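Local coordinates for protein KLLA0F12672p (Kluyveromyces lactis, PDB 4M3O) that probably acts as a zinc-binding phosphatase on the C-terminal repeats of RNA polymerase II, with this chain forming its N-terminal domain, at residues Val11-Tyr16 / Glu28-Asn33; Lys41-Ala46 / Tyr76-Lys81; Leu56-Tyr61 / Leu127-Leu132; Ser82-Arg87 / Ala106-Tyr111. All coordinates share one frame; numbering follows the deposited sequence.

Contact 1 (Val11-Tyr16 / Glu28-Asn33); sequences VVLKPY and ETISIN
Ile30 reaches out from helix 24-40 to meet Val12, Leu13 and Tyr16, making the apolar centre of an antiparallel helix-helix contact. Helix 5-13 comes in from the other side. It widens into a pi-type turn at residues 11-13 and gives way to a 3-10 segment at 14-16, and Tyr16, at the end of that segment, lies against Thr29 and Ile30. From CB, the Ile30 side chain forks. Its CG2 branch lies anti to the backbone N and touches CG1 of Val12 at 3.9 Å, the two side chains meeting nearly at right angles; on another flank the same methyl has Leu13 CD2 at 4.1 Å. The other branch, CG1, stands beside the backbone N (chi1 -69°) and passes Tyr16 CE1 at 4.0 Å, the isoleucine and tyrosine side chains sliding past one another in opposite senses. At the tip, CD1 touches both Leu13 CD2 and Tyr16 CD1, each at 4.1 Å. Either end of this central patch has a lighter touch. Val12 CG2 rests on the backbone and CB of Asn33, while the far end of Tyr16 crosses Thr29, whose hydroxyl is turned back to bond Arg25 O in its own helix. Leu22, from the connection between the helices, packs on both Tyr16 and Ile30, and Phe55 touches Leu13. The tyrosine ring is also supported from within its own segment: Pro15 CB sits 3.7 Å above the ring plane, over its centre, and Val12 O lies at the ring edge in plane.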
# COMPACT_ATOMS: atom_id res chain seq x y z
N VAL A 11 -6.42 -6.94 12.03
CA VAL A 11 -7.49 -7.22 11.01
C VAL A 11 -6.97 -7.98 9.79
O VAL A 11 -7.78 -8.40 8.95
CB VAL A 11 -8.19 -5.91 10.51
CG1 VAL A 11 -9.18 -6.16 9.37
CG2 VAL A 11 -8.95 -5.26 11.64
N VAL A 12 -5.66 -8.11 9.63
CA VAL A 12 -5.12 -8.82 8.49
C VAL A 12 -4.30 -10.02 8.93
O VAL A 12 -4.49 -11.13 8.44
CB VAL A 12 -4.25 -7.89 7.60
CG1 VAL A 12 -3.66 -8.67 6.43
CG2 VAL A 12 -5.07 -6.72 7.07
N LEU A 13 -3.35 -9.81 9.81
CA LEU A 13 -2.40 -10.89 10.09
C LEU A 13 -2.77 -11.84 11.25
O LEU A 13 -2.11 -12.89 11.42
CB LEU A 13 -1.06 -10.28 10.39
CG LEU A 13 -0.35 -9.59 9.21
CD1 LEU A 13 0.88 -8.91 9.77
CD2 LEU A 13 0.07 -10.56 8.09
N LYS A 14 -3.79 -11.47 12.04
CA LYS A 14 -4.05 -12.14 13.32
C LYS A 14 -4.10 -13.68 13.16
O LYS A 14 -3.43 -14.41 13.88
CB LYS A 14 -5.28 -11.52 13.98
CG LYS A 14 -5.88 -12.27 15.14
CD LYS A 14 -7.04 -11.47 15.72
CE LYS A 14 -7.49 -12.09 17.03
NZ LYS A 14 -7.96 -11.04 17.98
N PRO A 15 -4.80 -14.19 12.15
CA PRO A 15 -4.90 -15.66 12.07
C PRO A 15 -3.61 -16.39 11.90
O PRO A 15 -3.59 -17.61 12.08
CB PRO A 15 -5.68 -15.89 10.78
CG PRO A 15 -6.48 -14.65 10.59
CD PRO A 15 -5.59 -13.52 11.11
N TYR A 16 -2.56 -15.69 11.45
CA TYR A 16 -1.37 -16.35 10.91
C TYR A 16 -0.20 -16.18 11.86
O TYR A 16 0.88 -16.69 11.55
CB TYR A 16 -1.08 -15.80 9.49
CG TYR A 16 -2.30 -15.95 8.59
CD1 TYR A 16 -3.10 -14.85 8.21
CD2 TYR A 16 -2.72 -17.21 8.19
CE1 TYR A 16 -4.24 -15.02 7.39
CE2 TYR A 16 -3.85 -17.39 7.38
CZ TYR A 16 -4.61 -16.30 6.98
OH TYR A 16 -5.74 -16.55 6.22
N GLU A 28 -2.34 -15.06 -0.53
CA GLU A 28 -3.30 -14.27 -1.32
C GLU A 28 -4.36 -13.61 -0.43
O GLU A 28 -4.85 -12.52 -0.73
CB GLU A 28 -3.98 -15.16 -2.37
CG GLU A 28 -3.03 -15.67 -3.44
CD GLU A 28 -3.66 -16.76 -4.36
OE1 GLU A 28 -4.78 -17.27 -4.06
OE2 GLU A 28 -3.01 -17.14 -5.39
N THR A 29 -4.79 -14.32 0.62
CA THR A 29 -5.86 -13.80 1.48
C THR A 29 -5.31 -12.54 2.23
O THR A 29 -6.02 -11.57 2.44
CB THR A 29 -6.37 -14.87 2.48
OG1 THR A 29 -6.81 -16.04 1.76
CG2 THR A 29 -7.54 -14.37 3.42
N ILE A 30 -4.04 -12.59 2.63
CA ILE A 30 -3.38 -11.44 3.30
C ILE A 30 -3.38 -10.19 2.38
O ILE A 30 -3.86 -9.11 2.77
CB ILE A 30 -1.91 -11.80 3.75
CG1 ILE A 30 -1.94 -12.83 4.90
CG2 ILE A 30 -1.13 -10.57 4.19
CD1 ILE A 30 -0.58 -13.47 5.22
N SER A 31 -2.90 -10.38 1.16
CA SER A 31 -2.83 -9.25 0.20
C SER A 31 -4.21 -8.70 -0.02
O SER A 31 -4.38 -7.53 0.06
CB SER A 31 -2.30 -9.67 -1.15
OG SER A 31 -1.25 -10.52 -0.91
N ILE A 32 -5.22 -9.57 -0.20
CA ILE A 32 -6.57 -9.06 -0.45
C ILE A 32 -7.11 -8.29 0.73
O ILE A 32 -7.76 -7.25 0.56
CB ILE A 32 -7.55 -10.19 -0.79
CG1 ILE A 32 -7.34 -10.62 -2.24
CG2 ILE A 32 -9.02 -9.78 -0.58
CD1 ILE A 32 -8.12 -11.87 -2.58
N ASN A 33 -6.87 -8.77 1.94
CA ASN A 33 -7.43 -8.11 3.11
C ASN A 33 -6.67 -6.79 3.33
O ASN A 33 -7.25 -5.78 3.70
CB ASN A 33 -7.38 -9.00 4.36
CG ASN A 33 -8.39 -10.15 4.28
OD1 ASN A 33 -8.17 -11.21 4.85
ND2 ASN A 33 -9.48 -9.94 3.55

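Contact 2 (Lys41-Ala46 / Tyr76-Lys81); sequences KDVKDA and YPLCSK. With ZN (zinc ion), chain C.
The zinc-finger site reaches the strand 42-43 through the type I turn Tyr76-Cys79, which sets Pro77 and Leu78 against Asp42 and Val43. Cys79 SG binds zinc at 2.3 Å, alongside Cys74, Cys112 and His116, and also accepts a long hydrogen bond (3.4 Å) from Lys81 N. Two residues back, Pro77 O takes a nearly straight bond from Val43 N at 2.9 Å, although the donor sits 44° out of the carbonyl plane. Val43 spreads its two methyls over the turn: CG2 lies on Pro77 CB at 3.8 Å, and CG1 on Leu78 CD2. That leucine methyl also presses on Val43 O, 3.2 Å away. Asp42 turns its carboxylate toward Cys79 O, with CG 3.1 Å from that oxygen. Two acceptors this close would probably be unfavourable alone, but Arg73 and Arg68 both form salt bridges with Asp42 OD1, and Arg68 makes a weak bond to Cys79 O. Around this junction, strand 42-43 pairs in parallel with strand 2-3, Asp45 caps the start of helix 46-52, and Pro77 touches Met49 of that helix and Tyr61 and Leu64 of helix 58-70.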
# COMPACT_ATOMS: atom_id res chain seq x y z
N LYS A 41 -9.59 2.92 4.16
CA LYS A 41 -8.88 3.85 5.05
C LYS A 41 -7.56 4.30 4.44
O LYS A 41 -7.05 3.64 3.52
CB LYS A 41 -8.53 3.15 6.37
CG LYS A 41 -9.74 2.72 7.15
CD LYS A 41 -9.38 1.88 8.35
CE LYS A 41 -10.63 1.69 9.21
NZ LYS A 41 -10.29 1.19 10.57
N ASP A 42 -7.01 5.40 4.96
CA ASP A 42 -5.72 5.92 4.51
C ASP A 42 -4.75 5.56 5.58
O ASP A 42 -5.15 5.30 6.71
CB ASP A 42 -5.79 7.42 4.27
CG ASP A 42 -6.95 7.81 3.34
OD1 ASP A 42 -7.21 7.10 2.34
OD2 ASP A 42 -7.60 8.85 3.59
N VAL A 43 -3.47 5.55 5.24
CA VAL A 43 -2.39 5.15 6.13
C VAL A 43 -2.03 6.31 7.04
O VAL A 43 -1.87 7.43 6.61
CB VAL A 43 -1.13 4.73 5.36
CG1 VAL A 43 0.07 4.64 6.30
CG2 VAL A 43 -1.42 3.42 4.61
N LYS A 44 -1.91 6.07 8.33
CA LYS A 44 -1.90 7.20 9.21
C LYS A 44 -0.56 7.91 9.19
O LYS A 44 -0.53 9.10 9.24
CB LYS A 44 -2.38 6.80 10.57
CG LYS A 44 -1.34 6.27 11.52
CD LYS A 44 -1.90 6.32 12.94
CE LYS A 44 -2.48 7.69 13.26
NZ LYS A 44 -1.48 8.77 12.99
N ASP A 45 0.54 7.20 9.08
CA ASP A 45 1.81 7.82 9.29
C ASP A 45 2.92 7.09 8.57
O ASP A 45 2.74 6.00 7.99
CB ASP A 45 2.12 7.79 10.84
CG ASP A 45 2.02 6.35 11.44
OD1 ASP A 45 1.87 6.17 12.69
OD2 ASP A 45 2.01 5.37 10.64
N ALA A 46 4.10 7.69 8.63
CA ALA A 46 5.30 7.15 8.01
C ALA A 46 5.63 5.73 8.45
O ALA A 46 6.07 4.89 7.61
CB ALA A 46 6.48 8.08 8.28
N TYR A 76 -1.75 7.91 -3.54
CA TYR A 76 -0.77 7.83 -2.42
C TYR A 76 -1.48 7.55 -1.11
O TYR A 76 -2.30 8.36 -0.67
CB TYR A 76 0.08 9.11 -2.34
CG TYR A 76 1.34 9.06 -1.47
CD1 TYR A 76 2.26 8.02 -1.60
CD2 TYR A 76 1.61 10.10 -0.55
CE1 TYR A 76 3.42 8.00 -0.87
CE2 TYR A 76 2.79 10.10 0.22
CZ TYR A 76 3.67 9.04 0.08
OH TYR A 76 4.84 8.98 0.77
N PRO A 77 -1.23 6.35 -0.53
CA PRO A 77 -2.01 5.84 0.60
C PRO A 77 -2.07 6.75 1.87
O PRO A 77 -3.02 6.69 2.58
CB PRO A 77 -1.36 4.46 0.92
CG PRO A 77 -0.60 4.10 -0.29
CD PRO A 77 -0.27 5.36 -1.04
N LEU A 78 -1.07 7.59 2.09
CA LEU A 78 -1.09 8.57 3.19
C LEU A 78 -2.06 9.74 2.99
O LEU A 78 -2.29 10.49 3.91
CB LEU A 78 0.26 9.17 3.38
CG LEU A 78 1.33 8.25 3.98
CD1 LEU A 78 2.66 8.94 3.72
CD2 LEU A 78 1.10 8.09 5.50
N CYS A 79 -2.63 9.86 1.80
CA CYS A 79 -3.45 11.02 1.47
C CYS A 79 -4.93 10.74 1.68
O CYS A 79 -5.42 9.65 1.34
CB CYS A 79 -3.27 11.33 0.00
SG CYS A 79 -3.88 12.94 -0.55
N SER A 80 -5.66 11.75 2.14
CA SER A 80 -7.09 11.62 2.31
C SER A 80 -7.84 12.54 1.35
O SER A 80 -9.02 12.77 1.53
CB SER A 80 -7.47 11.94 3.77
OG SER A 80 -7.06 13.25 4.08
N LYS A 81 -7.18 13.04 0.33
CA LYS A 81 -7.90 13.69 -0.78
C LYS A 81 -8.17 12.73 -1.94
O LYS A 81 -7.69 11.57 -1.95
CB LYS A 81 -7.11 14.89 -1.29
CG LYS A 81 -6.71 15.77 -0.14
CD LYS A 81 -5.93 16.99 -0.56
CE LYS A 81 -5.29 17.58 0.67
NZ LYS A 81 -5.13 19.04 0.51
ZN ZN C . -2.72 13.06 -2.53
O HOH W 1 -1.66 10.10 6.45

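Contact 3 (Leu56-Tyr61 / Leu127-Leu132); sequences LTKQDY and LSDEAL
Lys58 NZ donates to Leu127 O at 2.6 Å, in the carbonyl plane, and also to Phe125 O, tying the start of helix 58-70, with its capping box, to the chain leaving helix 114-125. The lysine's aliphatic part runs across Asp129, whose OD2 is 3.3 Å from Lys58 CB. Leu127 turns inward: its CD2 packs on Tyr61 CB at 3.4 Å, the two side chains meeting at about a right angle. Beside them, Ser128 O receives a CA-H...O contact from Thr57 CA at 3.2 Å, and Thr57 CG2 faces Glu130 O. A water links Leu56 O to Ser128 N.

The next shell fixes both partners. With chi1 at 62°, Thr57 OG1 stands between its own N and carbonyl carbon, where it accepts from Asp60 N at 3.0 Å; Asp60 OD2 answers by taking the Thr57 N-H from above the carboxylate plane. On the other segment, Ser128 OG accepts from Glu130 N in an ST turn. Further out, Tyr61 OH bonds Ser120 OG in helix 114-125, and Gln124 reaches Lys58 O. Leu132 leans in from the far end, its CD1 3.6 Å from Asp60 OD2 and 4.0 Å from Thr57 CG2.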
# COMPACT_ATOMS: atom_id res chain seq x y z
N LEU A 56 3.96 -5.69 -0.10
CA LEU A 56 3.60 -5.20 -1.43
C LEU A 56 4.69 -5.44 -2.44
O LEU A 56 5.87 -5.20 -2.15
CB LEU A 56 3.29 -3.72 -1.39
CG LEU A 56 2.03 -3.33 -0.60
CD1 LEU A 56 2.03 -1.82 -0.55
CD2 LEU A 56 0.75 -3.81 -1.19
N THR A 57 4.31 -5.94 -3.62
CA THR A 57 5.20 -5.91 -4.77
C THR A 57 4.92 -4.61 -5.49
O THR A 57 3.95 -3.91 -5.18
CB THR A 57 4.93 -7.03 -5.77
OG1 THR A 57 3.59 -6.90 -6.29
CG2 THR A 57 5.11 -8.36 -5.09
N LYS A 58 5.76 -4.28 -6.47
CA LYS A 58 5.58 -3.09 -7.21
C LYS A 58 4.22 -3.08 -7.94
O LYS A 58 3.54 -2.03 -8.03
CB LYS A 58 6.68 -2.94 -8.27
CG LYS A 58 8.05 -2.56 -7.80
CD LYS A 58 8.98 -2.45 -9.01
CE LYS A 58 10.17 -1.53 -8.85
NZ LYS A 58 10.94 -1.80 -7.65
N GLN A 59 3.82 -4.25 -8.47
CA GLN A 59 2.55 -4.40 -9.14
C GLN A 59 1.35 -4.34 -8.17
O GLN A 59 0.34 -3.81 -8.53
CB GLN A 59 2.46 -5.75 -9.88
CG GLN A 59 1.17 -5.85 -10.73
CD GLN A 59 1.14 -4.74 -11.75
OE1 GLN A 59 2.10 -4.57 -12.49
NE2 GLN A 59 0.08 -3.94 -11.76
N ASP A 60 1.44 -4.94 -7.00
CA ASP A 60 0.36 -4.82 -6.01
C ASP A 60 0.15 -3.38 -5.61
O ASP A 60 -0.95 -2.98 -5.35
CB ASP A 60 0.66 -5.56 -4.69
CG ASP A 60 0.87 -7.04 -4.84
OD1 ASP A 60 0.32 -7.65 -5.81
OD2 ASP A 60 1.60 -7.58 -3.95
N TYR A 61 1.24 -2.61 -5.52
CA TYR A 61 1.16 -1.18 -5.23
C TYR A 61 0.45 -0.42 -6.35
O TYR A 61 -0.48 0.33 -6.07
CB TYR A 61 2.54 -0.52 -4.93
CG TYR A 61 2.39 0.95 -4.56
CD1 TYR A 61 1.98 1.35 -3.27
CD2 TYR A 61 2.62 1.93 -5.49
CE1 TYR A 61 1.85 2.68 -2.92
CE2 TYR A 61 2.46 3.27 -5.15
CZ TYR A 61 2.06 3.64 -3.87
OH TYR A 61 1.91 4.97 -3.61
N LEU A 127 10.02 -0.75 -3.81
CA LEU A 127 9.39 -1.99 -3.42
C LEU A 127 10.03 -3.13 -4.25
O LEU A 127 10.52 -2.92 -5.35
CB LEU A 127 7.94 -1.85 -3.75
CG LEU A 127 6.84 -1.43 -2.84
CD1 LEU A 127 7.13 -0.95 -1.48
CD2 LEU A 127 5.68 -0.68 -3.52
N SER A 128 9.97 -4.35 -3.72
CA SER A 128 10.61 -5.52 -4.30
C SER A 128 9.63 -6.15 -5.24
O SER A 128 8.40 -6.07 -5.03
CB SER A 128 10.91 -6.50 -3.14
OG SER A 128 11.32 -7.76 -3.59
N ASP A 129 10.15 -6.79 -6.30
CA ASP A 129 9.31 -7.67 -7.14
C ASP A 129 9.29 -9.13 -6.71
O ASP A 129 8.59 -9.93 -7.33
CB ASP A 129 9.73 -7.60 -8.60
CG ASP A 129 9.21 -6.37 -9.27
OD1 ASP A 129 9.84 -5.93 -10.26
OD2 ASP A 129 8.19 -5.83 -8.75
N GLU A 130 10.04 -9.48 -5.67
CA GLU A 130 9.92 -10.81 -5.01
C GLU A 130 8.47 -11.10 -4.57
O GLU A 130 7.81 -10.29 -3.89
CB GLU A 130 10.86 -10.92 -3.82
CG GLU A 130 10.83 -12.28 -3.12
CD GLU A 130 12.01 -12.50 -2.19
OE1 GLU A 130 12.87 -11.59 -2.04
OE2 GLU A 130 12.09 -13.60 -1.59
N ALA A 131 8.01 -12.28 -4.97
CA ALA A 131 6.66 -12.66 -4.74
C ALA A 131 6.52 -12.73 -3.25
O ALA A 131 7.48 -13.11 -2.54
CB ALA A 131 6.38 -14.01 -5.39
N LEU A 132 5.35 -12.33 -2.78
CA LEU A 132 5.03 -12.40 -1.36
C LEU A 132 5.25 -13.77 -0.79
O LEU A 132 5.74 -13.91 0.35
CB LEU A 132 3.57 -12.06 -1.12
CG LEU A 132 3.33 -10.71 -0.52
CD1 LEU A 132 3.45 -9.72 -1.67
CD2 LEU A 132 1.97 -10.67 0.19
O HOH W 2 8.46 -4.81 -1.32
O HOH W 3 5.85 -6.40 -9.08

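Contact 4 (Ser82-Arg87 / Ala106-Tyr111); sequences SQARVR and AYLTEY
Gln83 and Arg85 both bend at chi2 as they lie against segment 106-111, which begins as a 3-10 turn at 106-109. In Gln83, chi1 of 58° tucks CG between the backbone N and the carbonyl carbon, placing it 3.4 Å from Thr109 O; the second bend swings the amide so that NE2 can serve both Asn69 O and a water. That water accepts from Gln83 NE2 and Arg87 N and donates to Thr109 O at 2.6 Å. In Arg85, chi1 puts CG beside the backbone N, 3.9 Å from Leu108 CB, and the bend at chi2 (-89°) carries the chain round so that Leu108 CB lies over one face of the guanidinium, offset toward the rim of that group.

Both segments belong to the long zinc-finger connection between helices 58-70 and 114-125. They bracket the unmodelled residues 93-104, and Tyr111 directly precedes the zinc ligand Cys112. Two backbone bonds close the base of this partly unmodelled loop: Arg85 N to Leu108 O at 2.9 Å, tilted 32° from the carbonyl plane, and Ala84 N to Tyr111 O at 3.1 Å, with the donor well above the plane. Ala84 CB fills in against Leu108 CD1 at 3.7 Å. The Tyr111 ring turns away, touching Cys74 and bonding Ser120 through its hydroxyl. Thr109 tightens the 3-10 turn itself, its OG1 donating to Ala106 O at 2.8 Å nearly along the C=O axis.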
# COMPACT_ATOMS: atom_id res chain seq x y z
N SER A 82 -8.92 13.23 -2.92
CA SER A 82 -9.15 12.57 -4.22
C SER A 82 -8.09 12.91 -5.19
O SER A 82 -7.46 13.97 -5.04
CB SER A 82 -10.43 13.12 -4.84
OG SER A 82 -11.48 12.82 -3.99
N GLN A 83 -7.96 12.12 -6.23
CA GLN A 83 -7.17 12.52 -7.35
C GLN A 83 -7.74 13.83 -7.83
O GLN A 83 -8.86 14.13 -7.58
CB GLN A 83 -7.21 11.46 -8.44
CG GLN A 83 -8.60 11.13 -8.96
CD GLN A 83 -9.27 9.99 -8.23
OE1 GLN A 83 -9.41 10.01 -7.04
NE2 GLN A 83 -9.69 9.01 -8.96
N ALA A 84 -6.95 14.63 -8.49
CA ALA A 84 -7.40 15.98 -8.87
C ALA A 84 -8.47 15.93 -9.98
O ALA A 84 -9.39 16.74 -9.96
CB ALA A 84 -6.23 16.82 -9.32
N ARG A 85 -8.30 14.99 -10.91
CA ARG A 85 -9.24 14.76 -12.05
C ARG A 85 -9.87 13.37 -11.97
O ARG A 85 -9.38 12.41 -12.56
CB ARG A 85 -8.51 14.86 -13.37
CG ARG A 85 -7.63 16.09 -13.49
CD ARG A 85 -8.34 17.31 -14.04
NE ARG A 85 -7.47 18.50 -14.14
CZ ARG A 85 -6.39 18.63 -14.95
NH1 ARG A 85 -5.99 17.63 -15.74
NH2 ARG A 85 -5.70 19.77 -14.96
N VAL A 86 -10.97 13.27 -11.23
CA VAL A 86 -11.65 12.00 -11.08
C VAL A 86 -12.28 11.62 -12.41
O VAL A 86 -13.02 12.40 -12.98
CB VAL A 86 -12.74 12.07 -10.00
CG1 VAL A 86 -13.52 10.77 -9.97
CG2 VAL A 86 -12.10 12.36 -8.65
N ARG A 87 -11.95 10.43 -12.89
CA ARG A 87 -12.45 9.96 -14.17
C ARG A 87 -13.99 9.79 -14.15
O ARG A 87 -14.53 8.99 -13.40
CB ARG A 87 -11.80 8.63 -14.52
CG ARG A 87 -12.19 8.18 -15.90
CD ARG A 87 -11.76 6.77 -16.22
NE ARG A 87 -12.41 6.42 -17.47
CZ ARG A 87 -13.68 6.04 -17.58
NH1 ARG A 87 -14.45 5.90 -16.50
NH2 ARG A 87 -14.19 5.78 -18.79
N ALA A 106 -1.00 13.68 -17.19
CA ALA A 106 -1.67 12.44 -16.92
C ALA A 106 -1.81 12.03 -15.42
O ALA A 106 -2.85 11.47 -15.02
CB ALA A 106 -0.98 11.33 -17.74
N TYR A 107 -0.78 12.29 -14.62
CA TYR A 107 -0.72 11.89 -13.20
C TYR A 107 -1.85 12.48 -12.33
O TYR A 107 -2.25 11.89 -11.28
CB TYR A 107 0.65 12.27 -12.62
CG TYR A 107 0.93 13.70 -12.66
CD1 TYR A 107 0.43 14.54 -11.69
CD2 TYR A 107 1.76 14.24 -13.65
CE1 TYR A 107 0.71 15.90 -11.70
CE2 TYR A 107 2.01 15.58 -13.70
CZ TYR A 107 1.49 16.41 -12.73
OH TYR A 107 1.74 17.77 -12.76
N LEU A 108 -2.43 13.60 -12.80
CA LEU A 108 -3.58 14.20 -12.12
C LEU A 108 -4.84 13.32 -12.14
O LEU A 108 -5.79 13.55 -11.38
CB LEU A 108 -3.90 15.59 -12.66
CG LEU A 108 -3.24 16.87 -12.06
CD1 LEU A 108 -2.77 16.73 -10.61
CD2 LEU A 108 -2.09 17.30 -12.95
N THR A 109 -4.84 12.27 -12.93
CA THR A 109 -5.98 11.35 -12.91
C THR A 109 -5.84 10.30 -11.77
O THR A 109 -6.80 9.65 -11.41
CB THR A 109 -6.19 10.70 -14.28
OG1 THR A 109 -5.11 9.81 -14.56
CG2 THR A 109 -6.26 11.78 -15.39
N GLU A 110 -4.64 10.22 -11.18
CA GLU A 110 -4.31 9.25 -10.15
C GLU A 110 -3.91 9.86 -8.78
O GLU A 110 -4.04 9.21 -7.73
CB GLU A 110 -3.18 8.37 -10.68
CG GLU A 110 -3.54 7.57 -11.90
CD GLU A 110 -2.39 6.72 -12.40
OE1 GLU A 110 -1.23 6.86 -11.94
OE2 GLU A 110 -2.64 5.93 -13.30
N TYR A 111 -3.50 11.11 -8.79
CA TYR A 111 -3.02 11.80 -7.61
C TYR A 111 -3.66 13.14 -7.51
O TYR A 111 -4.02 13.71 -8.53
CB TYR A 111 -1.47 11.94 -7.71
CG TYR A 111 -0.88 10.60 -7.77
CD1 TYR A 111 -0.49 10.04 -8.99
CD2 TYR A 111 -0.74 9.85 -6.60
CE1 TYR A 111 0.02 8.74 -9.04
CE2 TYR A 111 -0.21 8.56 -6.64
CZ TYR A 111 0.16 8.00 -7.86
OH TYR A 111 0.63 6.68 -7.88
O HOH W 4 -9.34 9.07 -11.83

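From the N terminus, contact 1 closes first, folding helix 5-13 back on helix 24-40. Helix 24-40 then runs into strand 42-43, where contact 2 opens; its loop takes in nearly all of helix 46-52 and the whole of helix 58-70 before closing at the zinc finger. Contact 3 starts inside that loop and ends beyond helix 114-125, so contacts 2 and 3 cross, touching where Tyr61 meets Tyr76 and Pro77. Contact 4 is nested within the loop of contact 3 and closes the partly unmodelled loop between zinc ligands Cys79 and Cys112, with Tyr111 against Tyr76. Ser31 and Leu132 join contacts 1 and 3, whereas contacts 1 and 4 lie on opposite sides of the chain's centre.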